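Local coordinates for BsaWI endonuclease (Geobacillus stearothermophilus, PDB 4ZSF), which cuts DNA as a restriction endonuclease, probably by metal-dependent hydrolysis on a nuclease core of the PD-(D/E)XK family, at residues Thr36-Ser39 / Ala40-Phe44; Lys75-Ser78 / Ala79-Trp83; Ser87-Ala90 / Phe91-Met94. All blocks are in the same frame, centred on the assembly; numbering follows the deposited sequence.

Contact 1 of 3, residues Thr36-Ser39 / Ala40-Phe44; sequences TMIS and AMREF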
loop_
_atom_site.group_PDB
_atom_site.type_symbol
_atom_site.label_atom_id
_atom_site.label_comp_id
_atom_site.label_asym_id
_atom_site.label_seq_id
_atom_site.Cartn_x
_atom_site.Cartn_y
_atom_site.Cartn_z
ATOM N N THR A 36 -6.354 23.663 -13.243
ATOM C CA THR A 36 -5.706 24.668 -12.392
ATOM C C THR A 36 -4.191 24.493 -12.539
ATOM O O THR A 36 -3.487 25.497 -12.610
ATOM C CB THR A 36 -6.129 24.545 -10.926
ATOM O OG1 THR A 36 -7.555 24.754 -10.871
ATOM C CG2 THR A 36 -5.416 25.633 -10.041
ATOM N N MET A 37 -3.700 23.243 -12.536
ATOM C CA MET A 37 -2.242 22.988 -12.709
ATOM C C MET A 37 -1.779 23.639 -14.045
ATOM O O MET A 37 -0.787 24.385 -14.117
ATOM C CB MET A 37 -1.955 21.482 -12.688
ATOM C CG MET A 37 -0.460 21.132 -12.848
ATOM S SD MET A 37 0.581 21.829 -11.516
ATOM C CE MET A 37 1.938 20.660 -11.692
ATOM N N ILE A 38 -2.515 23.369 -15.109
ATOM C CA ILE A 38 -2.106 23.885 -16.435
ATOM C C ILE A 38 -2.136 25.416 -16.439
ATOM O O ILE A 38 -1.163 26.044 -16.865
ATOM C CB ILE A 38 -3.011 23.315 -17.553
ATOM C CG1 ILE A 38 -2.728 21.826 -17.742
ATOM C CG2 ILE A 38 -2.791 24.122 -18.933
ATOM C CD1 ILE A 38 -3.771 21.149 -18.661
ATOM N N SER A 39 -3.227 25.995 -15.940
ATOM C CA SER A 39 -3.449 27.448 -15.950
ATOM C C SER A 39 -2.402 28.180 -15.142
ATOM O O SER A 39 -1.856 29.222 -15.569
ATOM C CB SER A 39 -4.843 27.769 -15.398
ATOM O OG SER A 39 -5.201 29.094 -15.750
ATOM N N ALA A 40 -2.095 27.626 -13.978
ATOM C CA ALA A 40 -1.117 28.237 -13.070
ATOM C C ALA A 40 0.271 28.115 -13.618
ATOM O O ALA A 40 1.090 29.034 -13.414
ATOM C CB ALA A 40 -1.176 27.568 -11.669
ATOM N N MET A 41 0.590 26.962 -14.250
ATOM C CA MET A 41 1.925 26.880 -14.853
ATOM C C MET A 41 2.053 27.913 -15.968
ATOM O O MET A 41 3.135 28.433 -16.205
ATOM C CB MET A 41 2.189 25.491 -15.391
ATOM C CG MET A 41 2.525 24.501 -14.259
ATOM S SD MET A 41 3.004 22.857 -14.860
ATOM C CE MET A 41 1.522 22.365 -15.668
ATOM N N ARG A 42 0.975 28.203 -16.680
ATOM C CA ARG A 42 1.034 29.339 -17.611
ATOM C C ARG A 42 1.088 30.709 -16.963
ATOM O O ARG A 42 1.824 31.577 -17.423
ATOM C CB ARG A 42 -0.154 29.277 -18.578
ATOM C CG ARG A 42 -0.083 27.997 -19.452
ATOM C CD ARG A 42 -1.359 27.811 -20.291
ATOM N NE ARG A 42 -1.250 26.707 -21.254
ATOM C CZ ARG A 42 -2.280 26.044 -21.786
ATOM N NH1 ARG A 42 -3.532 26.372 -21.477
ATOM N NH2 ARG A 42 -2.048 25.084 -22.662
ATOM N N GLU A 43 0.258 30.980 -15.976
ATOM C CA GLU A 43 0.266 32.301 -15.361
ATOM C C GLU A 43 1.521 32.555 -14.554
ATOM O O GLU A 43 1.897 33.739 -14.311
ATOM C CB GLU A 43 -0.953 32.465 -14.449
ATOM C CG GLU A 43 -2.274 32.405 -15.193
ATOM C CD GLU A 43 -2.484 33.578 -16.129
ATOM O OE1 GLU A 43 -1.940 34.665 -15.857
ATOM O OE2 GLU A 43 -3.179 33.382 -17.146
ATOM N N PHE A 44 2.156 31.472 -14.100
ATOM C CA PHE A 44 3.354 31.575 -13.237
ATOM C C PHE A 44 4.497 30.656 -13.714
ATOM O O PHE A 44 4.887 29.699 -13.041
ATOM C CB PHE A 44 2.997 31.267 -11.774
ATOM C CG PHE A 44 1.970 32.194 -11.224
ATOM C CD1 PHE A 44 2.353 33.365 -10.568
ATOM C CD2 PHE A 44 0.590 31.925 -11.401
ATOM C CE1 PHE A 44 1.396 34.244 -10.076
ATOM C CE2 PHE A 44 -0.367 32.799 -10.901
ATOM C CZ PHE A 44 0.046 33.964 -10.229
#
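The carbonyl oxygen of Thr36 accepts the amide of Ala40 (Ala40 N to Thr36 O 2.9 Å), the first of five successive i to i+4 bonds in the last turns of helix 25-43. The hydroxyl of Thr36 is hydrogen-bonded to the carbonyl of Ala32, while the side chain packs on Thr10 and Tyr11 of helix 3-22, a place that suits a small residue able to satisfy its own polar atom. The side chain of Met37 crosses that of Met41, whose chain bends at chi3 (-63°), bringing CE to 3.7 Å from Met37 CG. Flexible thioethers can mould themselves to several neighbours, and both also pack on Ile52 of helix 49-65 and Met94 of the second subunit. Ile38 puts CG2 over the centre of one guanidinium face of Arg42, with CG2 3.5 Å from CZ; the arginine runs extended from CG to NE beside the isoleucine, and its flat face accepts a methyl without spending an N-H. Ser39 gives its carbonyl to Glu43 (Glu43 N to Ser39 O 2.8 Å), and in one of its two conformers its hydroxyl bonds to Tyr6. The helix ends here: Phe44 is the first residue to leave helical angles, although its N still reaches Ala40 O at 2.7 Å. Across these turns the backbone supplies the directional bonds, whereas the side chains meet through apolar surfaces and the flat face of a guanidinium.

Contact 2 of 3, residues Lys75-Ser78 / Ala79-Trp83; sequences KVIS and AENSW. With nucleotides of chain B.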
loop_
_atom_site.group_PDB
_atom_site.type_symbol
_atom_site.label_atom_id
_atom_site.label_comp_id
_atom_site.label_asym_id
_atom_site.label_seq_id
_atom_site.Cartn_x
_atom_site.Cartn_y
_atom_site.Cartn_z
ATOM N N LYS A 75 -0.239 18.018 10.626
ATOM C CA LYS A 75 -0.185 17.376 11.960
ATOM C C LYS A 75 -1.086 16.147 12.000
ATOM O O LYS A 75 -0.740 15.117 12.647
ATOM C CB LYS A 75 -0.590 18.352 13.039
ATOM C CG LYS A 75 0.530 19.429 13.309
ATOM C CD LYS A 75 0.038 20.464 14.303
ATOM C CE LYS A 75 1.164 21.133 15.101
ATOM N NZ LYS A 75 2.294 21.647 14.278
ATOM N N VAL A 76 -2.266 16.250 11.376
ATOM C CA VAL A 76 -3.158 15.091 11.407
ATOM C C VAL A 76 -2.558 13.958 10.593
ATOM O O VAL A 76 -2.583 12.796 11.020
ATOM C CB VAL A 76 -4.598 15.459 10.886
ATOM C CG1 VAL A 76 -5.421 14.202 10.683
ATOM C CG2 VAL A 76 -5.280 16.389 11.901
ATOM N N ILE A 77 -1.987 14.275 9.444
ATOM C CA ILE A 77 -1.425 13.211 8.605
ATOM C C ILE A 77 -0.227 12.558 9.279
ATOM O O ILE A 77 -0.030 11.336 9.194
ATOM C CB ILE A 77 -1.024 13.801 7.229
ATOM C CG1 ILE A 77 -2.330 14.099 6.451
ATOM C CG2 ILE A 77 -0.162 12.798 6.478
ATOM C CD1 ILE A 77 -2.122 14.791 5.063
ATOM N N SER A 78 0.608 13.375 9.875
ATOM C CA SER A 78 1.759 12.857 10.635
ATOM C C SER A 78 1.281 11.845 11.743
ATOM O O SER A 78 1.793 10.743 11.909
ATOM C CB SER A 78 2.504 14.026 11.257
ATOM O OG SER A 78 3.378 13.609 12.310
ATOM N N ALA A 79 0.273 12.256 12.486
ATOM C CA ALA A 79 -0.275 11.402 13.546
ATOM C C ALA A 79 -0.908 10.127 13.010
ATOM O O ALA A 79 -0.737 9.026 13.569
ATOM C CB ALA A 79 -1.332 12.215 14.385
ATOM N N GLU A 80 -1.704 10.275 11.950
ATOM C CA GLU A 80 -2.322 9.117 11.327
ATOM C C GLU A 80 -1.257 8.111 10.858
ATOM O O GLU A 80 -1.394 6.893 11.060
ATOM C CB GLU A 80 -3.170 9.617 10.116
ATOM C CG GLU A 80 -3.776 8.553 9.255
ATOM C CD GLU A 80 -4.148 9.117 7.864
ATOM O OE1 GLU A 80 -3.730 10.263 7.481
ATOM O OE2 GLU A 80 -4.868 8.421 7.143
ATOM N N ASN A 81 -0.193 8.617 10.252
ATOM C CA ASN A 81 0.818 7.685 9.743
ATOM C C ASN A 81 1.647 7.054 10.851
ATOM O O ASN A 81 2.162 5.925 10.712
ATOM C CB ASN A 81 1.727 8.401 8.745
ATOM C CG ASN A 81 1.088 8.444 7.343
ATOM O OD1 ASN A 81 0.211 7.631 7.055
ATOM N ND2 ASN A 81 1.479 9.400 6.517
ATOM N N SER A 82 1.756 7.766 11.950
ATOM C CA SER A 82 2.316 7.185 13.160
ATOM C C SER A 82 1.448 5.987 13.664
ATOM O O SER A 82 1.942 4.872 13.896
ATOM C CB SER A 82 2.434 8.252 14.260
ATOM O OG SER A 82 2.673 7.613 15.513
ATOM N N TRP A 83 0.147 6.245 13.840
ATOM C CA TRP A 83 -0.803 5.187 14.243
ATOM C C TRP A 83 -0.772 4.026 13.275
ATOM O O TRP A 83 -0.755 2.863 13.687
ATOM C CB TRP A 83 -2.227 5.747 14.324
ATOM C CG TRP A 83 -3.223 4.700 14.651
ATOM C CD1 TRP A 83 -4.123 4.117 13.796
ATOM C CD2 TRP A 83 -3.496 4.191 15.947
ATOM N NE1 TRP A 83 -4.901 3.192 14.496
ATOM C CE2 TRP A 83 -4.560 3.263 15.821
ATOM C CE3 TRP A 83 -2.953 4.449 17.237
ATOM C CZ2 TRP A 83 -5.083 2.569 16.927
ATOM C CZ3 TRP A 83 -3.466 3.738 18.331
ATOM C CH2 TRP A 83 -4.538 2.835 18.153
ATOM P P DG B 9 5.309 12.754 3.331
ATOM O OP1 DG B 9 4.445 13.840 2.817
ATOM O OP2 DG B 9 6.689 12.585 2.872
ATOM O "O5'" DG B 9 5.329 12.695 4.884
ATOM C "C5'" DG B 9 4.116 12.954 5.656
ATOM C "C4'" DG B 9 4.172 12.248 6.989
ATOM O "O4'" DG B 9 3.960 10.810 6.783
ATOM C "C3'" DG B 9 5.510 12.399 7.713
ATOM O "O3'" DG B 9 5.255 12.551 9.103
ATOM C "C2'" DG B 9 6.259 11.097 7.343
ATOM C "C1'" DG B 9 5.130 10.084 7.150
ATOM N N9 DG B 9 5.370 9.125 6.053
ATOM C C8 DG B 9 6.082 9.338 4.894
ATOM N N7 DG B 9 6.094 8.272 4.126
ATOM C C5 DG B 9 5.383 7.312 4.836
ATOM C C6 DG B 9 5.029 5.974 4.486
ATOM O O6 DG B 9 5.342 5.378 3.482
ATOM N N1 DG B 9 4.276 5.327 5.480
ATOM C C2 DG B 9 3.871 5.946 6.634
ATOM N N2 DG B 9 3.178 5.198 7.531
ATOM N N3 DG B 9 4.184 7.177 6.946
ATOM C C4 DG B 9 4.932 7.813 6.004
ATOM P P DT B 10 6.371 12.381 10.214
ATOM O OP1 DT B 10 5.909 13.130 11.407
ATOM O OP2 DT B 10 7.705 12.621 9.655
ATOM O "O5'" DT B 10 6.248 10.837 10.613
ATOM C "C5'" DT B 10 4.989 10.310 11.042
ATOM C "C4'" DT B 10 5.101 8.804 11.236
ATOM O "O4'" DT B 10 5.486 8.214 9.973
ATOM C "C3'" DT B 10 6.226 8.423 12.207
ATOM O "O3'" DT B 10 5.656 7.751 13.352
ATOM C "C2'" DT B 10 7.169 7.502 11.373
ATOM C "C1'" DT B 10 6.293 7.074 10.226
ATOM N N1 DT B 10 7.019 6.826 8.963
ATOM C C2 DT B 10 6.855 5.618 8.338
ATOM O O2 DT B 10 6.213 4.708 8.832
ATOM N N3 DT B 10 7.459 5.502 7.121
ATOM C C4 DT B 10 8.171 6.462 6.470
ATOM O O4 DT B 10 8.681 6.250 5.369
ATOM C C5 DT B 10 8.322 7.741 7.188
ATOM C C7 DT B 10 9.146 8.884 6.613
ATOM C C6 DT B 10 7.743 7.849 8.400
ATOM P P DC B 11 6.477 7.302 14.633
ATOM O OP1 DC B 11 5.431 7.292 15.706
ATOM O OP2 DC B 11 7.726 8.100 14.742
ATOM O "O5'" DC B 11 6.909 5.814 14.346
ATOM C "C5'" DC B 11 5.877 4.819 14.082
ATOM C "C4'" DC B 11 6.487 3.515 13.578
ATOM O "O4'" DC B 11 7.113 3.740 12.291
ATOM C "C3'" DC B 11 7.568 2.895 14.461
ATOM O "O3'" DC B 11 7.186 1.520 14.691
ATOM C "C2'" DC B 11 8.878 2.984 13.635
ATOM C "C1'" DC B 11 8.297 2.947 12.217
ATOM N N1 DC B 11 9.084 3.619 11.141
ATOM C C2 DC B 11 9.307 2.931 9.944
ATOM O O2 DC B 11 8.964 1.729 9.870
ATOM N N3 DC B 11 9.957 3.574 8.925
ATOM C C4 DC B 11 10.290 4.844 9.037
ATOM N N4 DC B 11 10.886 5.436 7.961
ATOM C C5 DC B 11 10.063 5.576 10.258
ATOM C C6 DC B 11 9.421 4.925 11.252
#
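Lys75 to Ser78 each give their carbonyl oxygen to the amide four residues on, in regular alpha-helical fashion, with Glu80 N to Val76 O the shortest of the four bonds at 2.8 Å. This is a DNA-binding stretch of helix 70-103, whose Asn81 meets the minor-groove edge of a guanine while Ser78 and Ser82, one turn apart, bond to backbone phosphates. Ile77 lies beside Asn81, its CG2 methyl 3.8 Å from Asn81 ND2, and so lends an apolar flank to the amide. With OG opposite the backbone N (chi1 163°), Ser78 donates OG to OP1 of DT10 of chain B at 2.7 Å. Ser82 repeats this torsion and gives OG to OP1 of DC11 of chain B at 2.8 Å; the same hydroxyl also bonds to His60 of the second subunit, which ties the phosphate to the dimer. Serine suits both places, since a short hydroxyl lets the helix come close to the strand. The other side of the helix faces protein: Ala79 is small enough to pack on Met61 of the second subunit, and Trp83 meets Tyr57 of that subunit edge-to-face. The carboxylate of Glu80 approaches its own copy there, two like charges brought close, which may raise the affinity of one for a proton; Lys84 makes a long, weak ion pair with OE2. Asn81 makes three bonds to the DNA: OD1 accepts N2 of another guanine, the backbone O accepts a weak bond from N2 of DG9 of chain B, and ND2 donates to the sugar O4' of DG9 of chain B at 2.9 Å, with a fairly straight N-H...O angle of 156°.

Contact 3 of 3, residues Ser87-Ala90 / Phe91-Met94; sequences SGHA and FEEM. With nucleotides of chain B.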
loop_
_atom_site.group_PDB
_atom_site.type_symbol
_atom_site.label_atom_id
_atom_site.label_comp_id
_atom_site.label_asym_id
_atom_site.label_seq_id
_atom_site.Cartn_x
_atom_site.Cartn_y
_atom_site.Cartn_z
ATOM N N SER A 87 0.456 0.983 15.543
ATOM C CA SER A 87 -0.657 0.379 16.293
ATOM C C SER A 87 -0.728 -1.142 16.067
ATOM O O SER A 87 -1.007 -1.876 17.032
ATOM C CB SER A 87 -2.021 1.047 15.935
ATOM O OG SER A 87 -2.339 0.881 14.587
ATOM N N GLY A 88 -0.471 -1.591 14.830
ATOM C CA GLY A 88 -0.510 -3.012 14.476
ATOM C C GLY A 88 0.592 -3.730 15.287
ATOM O O GLY A 88 0.370 -4.824 15.805
ATOM N N HIS A 89 1.769 -3.098 15.415
ATOM C CA HIS A 89 2.827 -3.689 16.248
ATOM C C HIS A 89 2.368 -3.769 17.687
ATOM O O HIS A 89 2.613 -4.780 18.356
ATOM C CB HIS A 89 4.121 -2.880 16.131
ATOM C CG HIS A 89 4.645 -2.839 14.729
ATOM N ND1 HIS A 89 5.578 -1.915 14.286
ATOM C CD2 HIS A 89 4.350 -3.629 13.661
ATOM C CE1 HIS A 89 5.829 -2.130 13.000
ATOM N NE2 HIS A 89 5.092 -3.155 12.597
ATOM N N ALA A 90 1.790 -2.686 18.201
ATOM C CA ALA A 90 1.314 -2.706 19.590
ATOM C C ALA A 90 0.314 -3.854 19.787
ATOM O O ALA A 90 0.330 -4.509 20.835
ATOM C CB ALA A 90 0.631 -1.348 20.018
ATOM N N PHE A 91 -0.590 -4.036 18.814
ATOM C CA PHE A 91 -1.629 -5.092 18.984
ATOM C C PHE A 91 -0.991 -6.506 18.968
ATOM O O PHE A 91 -1.316 -7.349 19.804
ATOM C CB PHE A 91 -2.651 -4.937 17.874
ATOM C CG PHE A 91 -3.822 -5.906 17.998
ATOM C CD1 PHE A 91 -4.810 -5.674 18.917
ATOM C CD2 PHE A 91 -3.928 -7.005 17.114
ATOM C CE1 PHE A 91 -5.923 -6.540 19.014
ATOM C CE2 PHE A 91 -5.035 -7.866 17.226
ATOM C CZ PHE A 91 -5.989 -7.632 18.188
ATOM N N GLU A 92 -0.052 -6.750 18.050
ATOM C CA GLU A 92 0.689 -8.023 18.074
ATOM C C GLU A 92 1.379 -8.276 19.397
ATOM O O GLU A 92 1.400 -9.420 19.936
ATOM C CB GLU A 92 1.740 -8.026 16.955
ATOM C CG GLU A 92 1.067 -7.958 15.619
ATOM C CD GLU A 92 1.995 -7.324 14.528
ATOM O OE1 GLU A 92 3.230 -7.203 14.745
ATOM O OE2 GLU A 92 1.443 -6.923 13.484
ATOM N N GLU A 93 2.045 -7.225 19.898
ATOM C CA GLU A 93 2.736 -7.338 21.179
ATOM C C GLU A 93 1.757 -7.642 22.298
ATOM O O GLU A 93 2.061 -8.379 23.266
ATOM C CB GLU A 93 3.519 -6.010 21.447
ATOM C CG GLU A 93 4.668 -5.895 20.417
ATOM C CD GLU A 93 5.200 -4.466 20.184
ATOM O OE1 GLU A 93 4.762 -3.595 20.978
ATOM O OE2 GLU A 93 6.017 -4.221 19.185
ATOM N N MET A 94 0.575 -7.038 22.202
ATOM C CA MET A 94 -0.461 -7.276 23.198
ATOM C C MET A 94 -0.904 -8.768 23.195
ATOM O O MET A 94 -1.083 -9.391 24.260
ATOM C CB MET A 94 -1.680 -6.402 22.912
ATOM C CG MET A 94 -2.726 -6.584 23.987
ATOM S SD MET A 94 -4.209 -5.595 23.622
ATOM C CE MET A 94 -5.018 -6.742 22.534
ATOM P P DG B 12 7.779 0.724 15.902
ATOM O OP1 DG B 12 6.849 -0.432 16.071
ATOM O OP2 DG B 12 8.125 1.619 17.005
ATOM O "O5'" DG B 12 9.163 0.141 15.369
ATOM C "C5'" DG B 12 9.154 -1.037 14.588
ATOM C "C4'" DG B 12 10.514 -1.223 13.919
ATOM O "O4'" DG B 12 10.753 -0.132 13.022
ATOM C "C3'" DG B 12 11.688 -1.264 14.851
ATOM O "O3'" DG B 12 12.106 -2.589 14.846
ATOM C "C2'" DG B 12 12.739 -0.333 14.197
ATOM C "C1'" DG B 12 12.133 -0.048 12.828
ATOM N N9 DG B 12 12.425 1.288 12.266
ATOM C C8 DG B 12 12.389 2.513 12.914
ATOM N N7 DG B 12 12.666 3.527 12.129
ATOM C C5 DG B 12 12.878 2.926 10.881
ATOM C C6 DG B 12 13.269 3.492 9.667
ATOM O O6 DG B 12 13.461 4.654 9.431
ATOM N N1 DG B 12 13.412 2.534 8.657
ATOM C C2 DG B 12 13.220 1.192 8.832
ATOM N N2 DG B 12 13.413 0.405 7.755
ATOM N N3 DG B 12 12.873 0.641 9.979
ATOM C C4 DG B 12 12.732 1.561 10.958
#
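His89 and Glu92 lie side by side on one turn of helix 70-103, CD2 of the imidazole 3.9 Å from OE1 of the carboxylate, with the two planes 55° apart. The ring spends ND1 on the DNA: ND1 donates to OP1 of DG12 of chain B at 2.6 Å, the N-H...O angle being 161°. The phosphate comes at the edge of the imidazole, near its plane, as suits a donor whose N-H lies in the ring. The first torsion, with CG anti to the carbonyl carbon (chi1 -61°), sets the ring beside the phosphate of DG12 of chain B. Behind it, the main chain fixes the residue, since Glu93 N bonds to His89 O at 2.9 Å. Glu93 then lays its side chain back along that turn, CG 3.1 Å from His89 O and OE2 3.8 Å from His89 CB. Its carboxylate reaches the second subunit, OE2 bridging to Lys30 and OE1 to Arg34, so each oxygen has a cationic mate. Replacing Glu93 by an alanine would probably leave Lys30 and Arg34 of the second subunit without their carboxylate, and cost the dimer a polar link close to the DNA. The chain of Glu92 runs back over the carbonyl of Gly88, CG 3.2 Å from Gly88 O, and its OE2 lies close to the like-charged Asp145. On the side away from the DNA, Phe91 packs on Thr166 and Leu194, an aromatic suited to a buried site against two loops, and Ser87 returns its hydroxyl to the carbonyl of Trp83. This is a helix that binds the DNA backbone through a side-chain N-H while packing on the partner subunit and on loops of the PD-(D/E)XK nuclease.

Contacts 2 and 3 adjoin on the long helix 70-103, their centres about 17 Å apart, and hold successive phosphates of one DNA strand, from DT10 through DG12. Contact 1 belongs to the separate N-terminal helices, its centre about 31 Å from that of contact 2 and about 46 Å from that of contact 3, with its nearest atom about 13 Å from the DNA. Within the dimer, however, it meets contact 3 of the other chain, through Met37 and Met94. Contact 3 leads toward the metal site: the Met94 side chain is about 10 Å from that of Asp239, a calcium ligand of this protein whose ion is not bound to this chain here, and about 14 Å from a bound calcium ion.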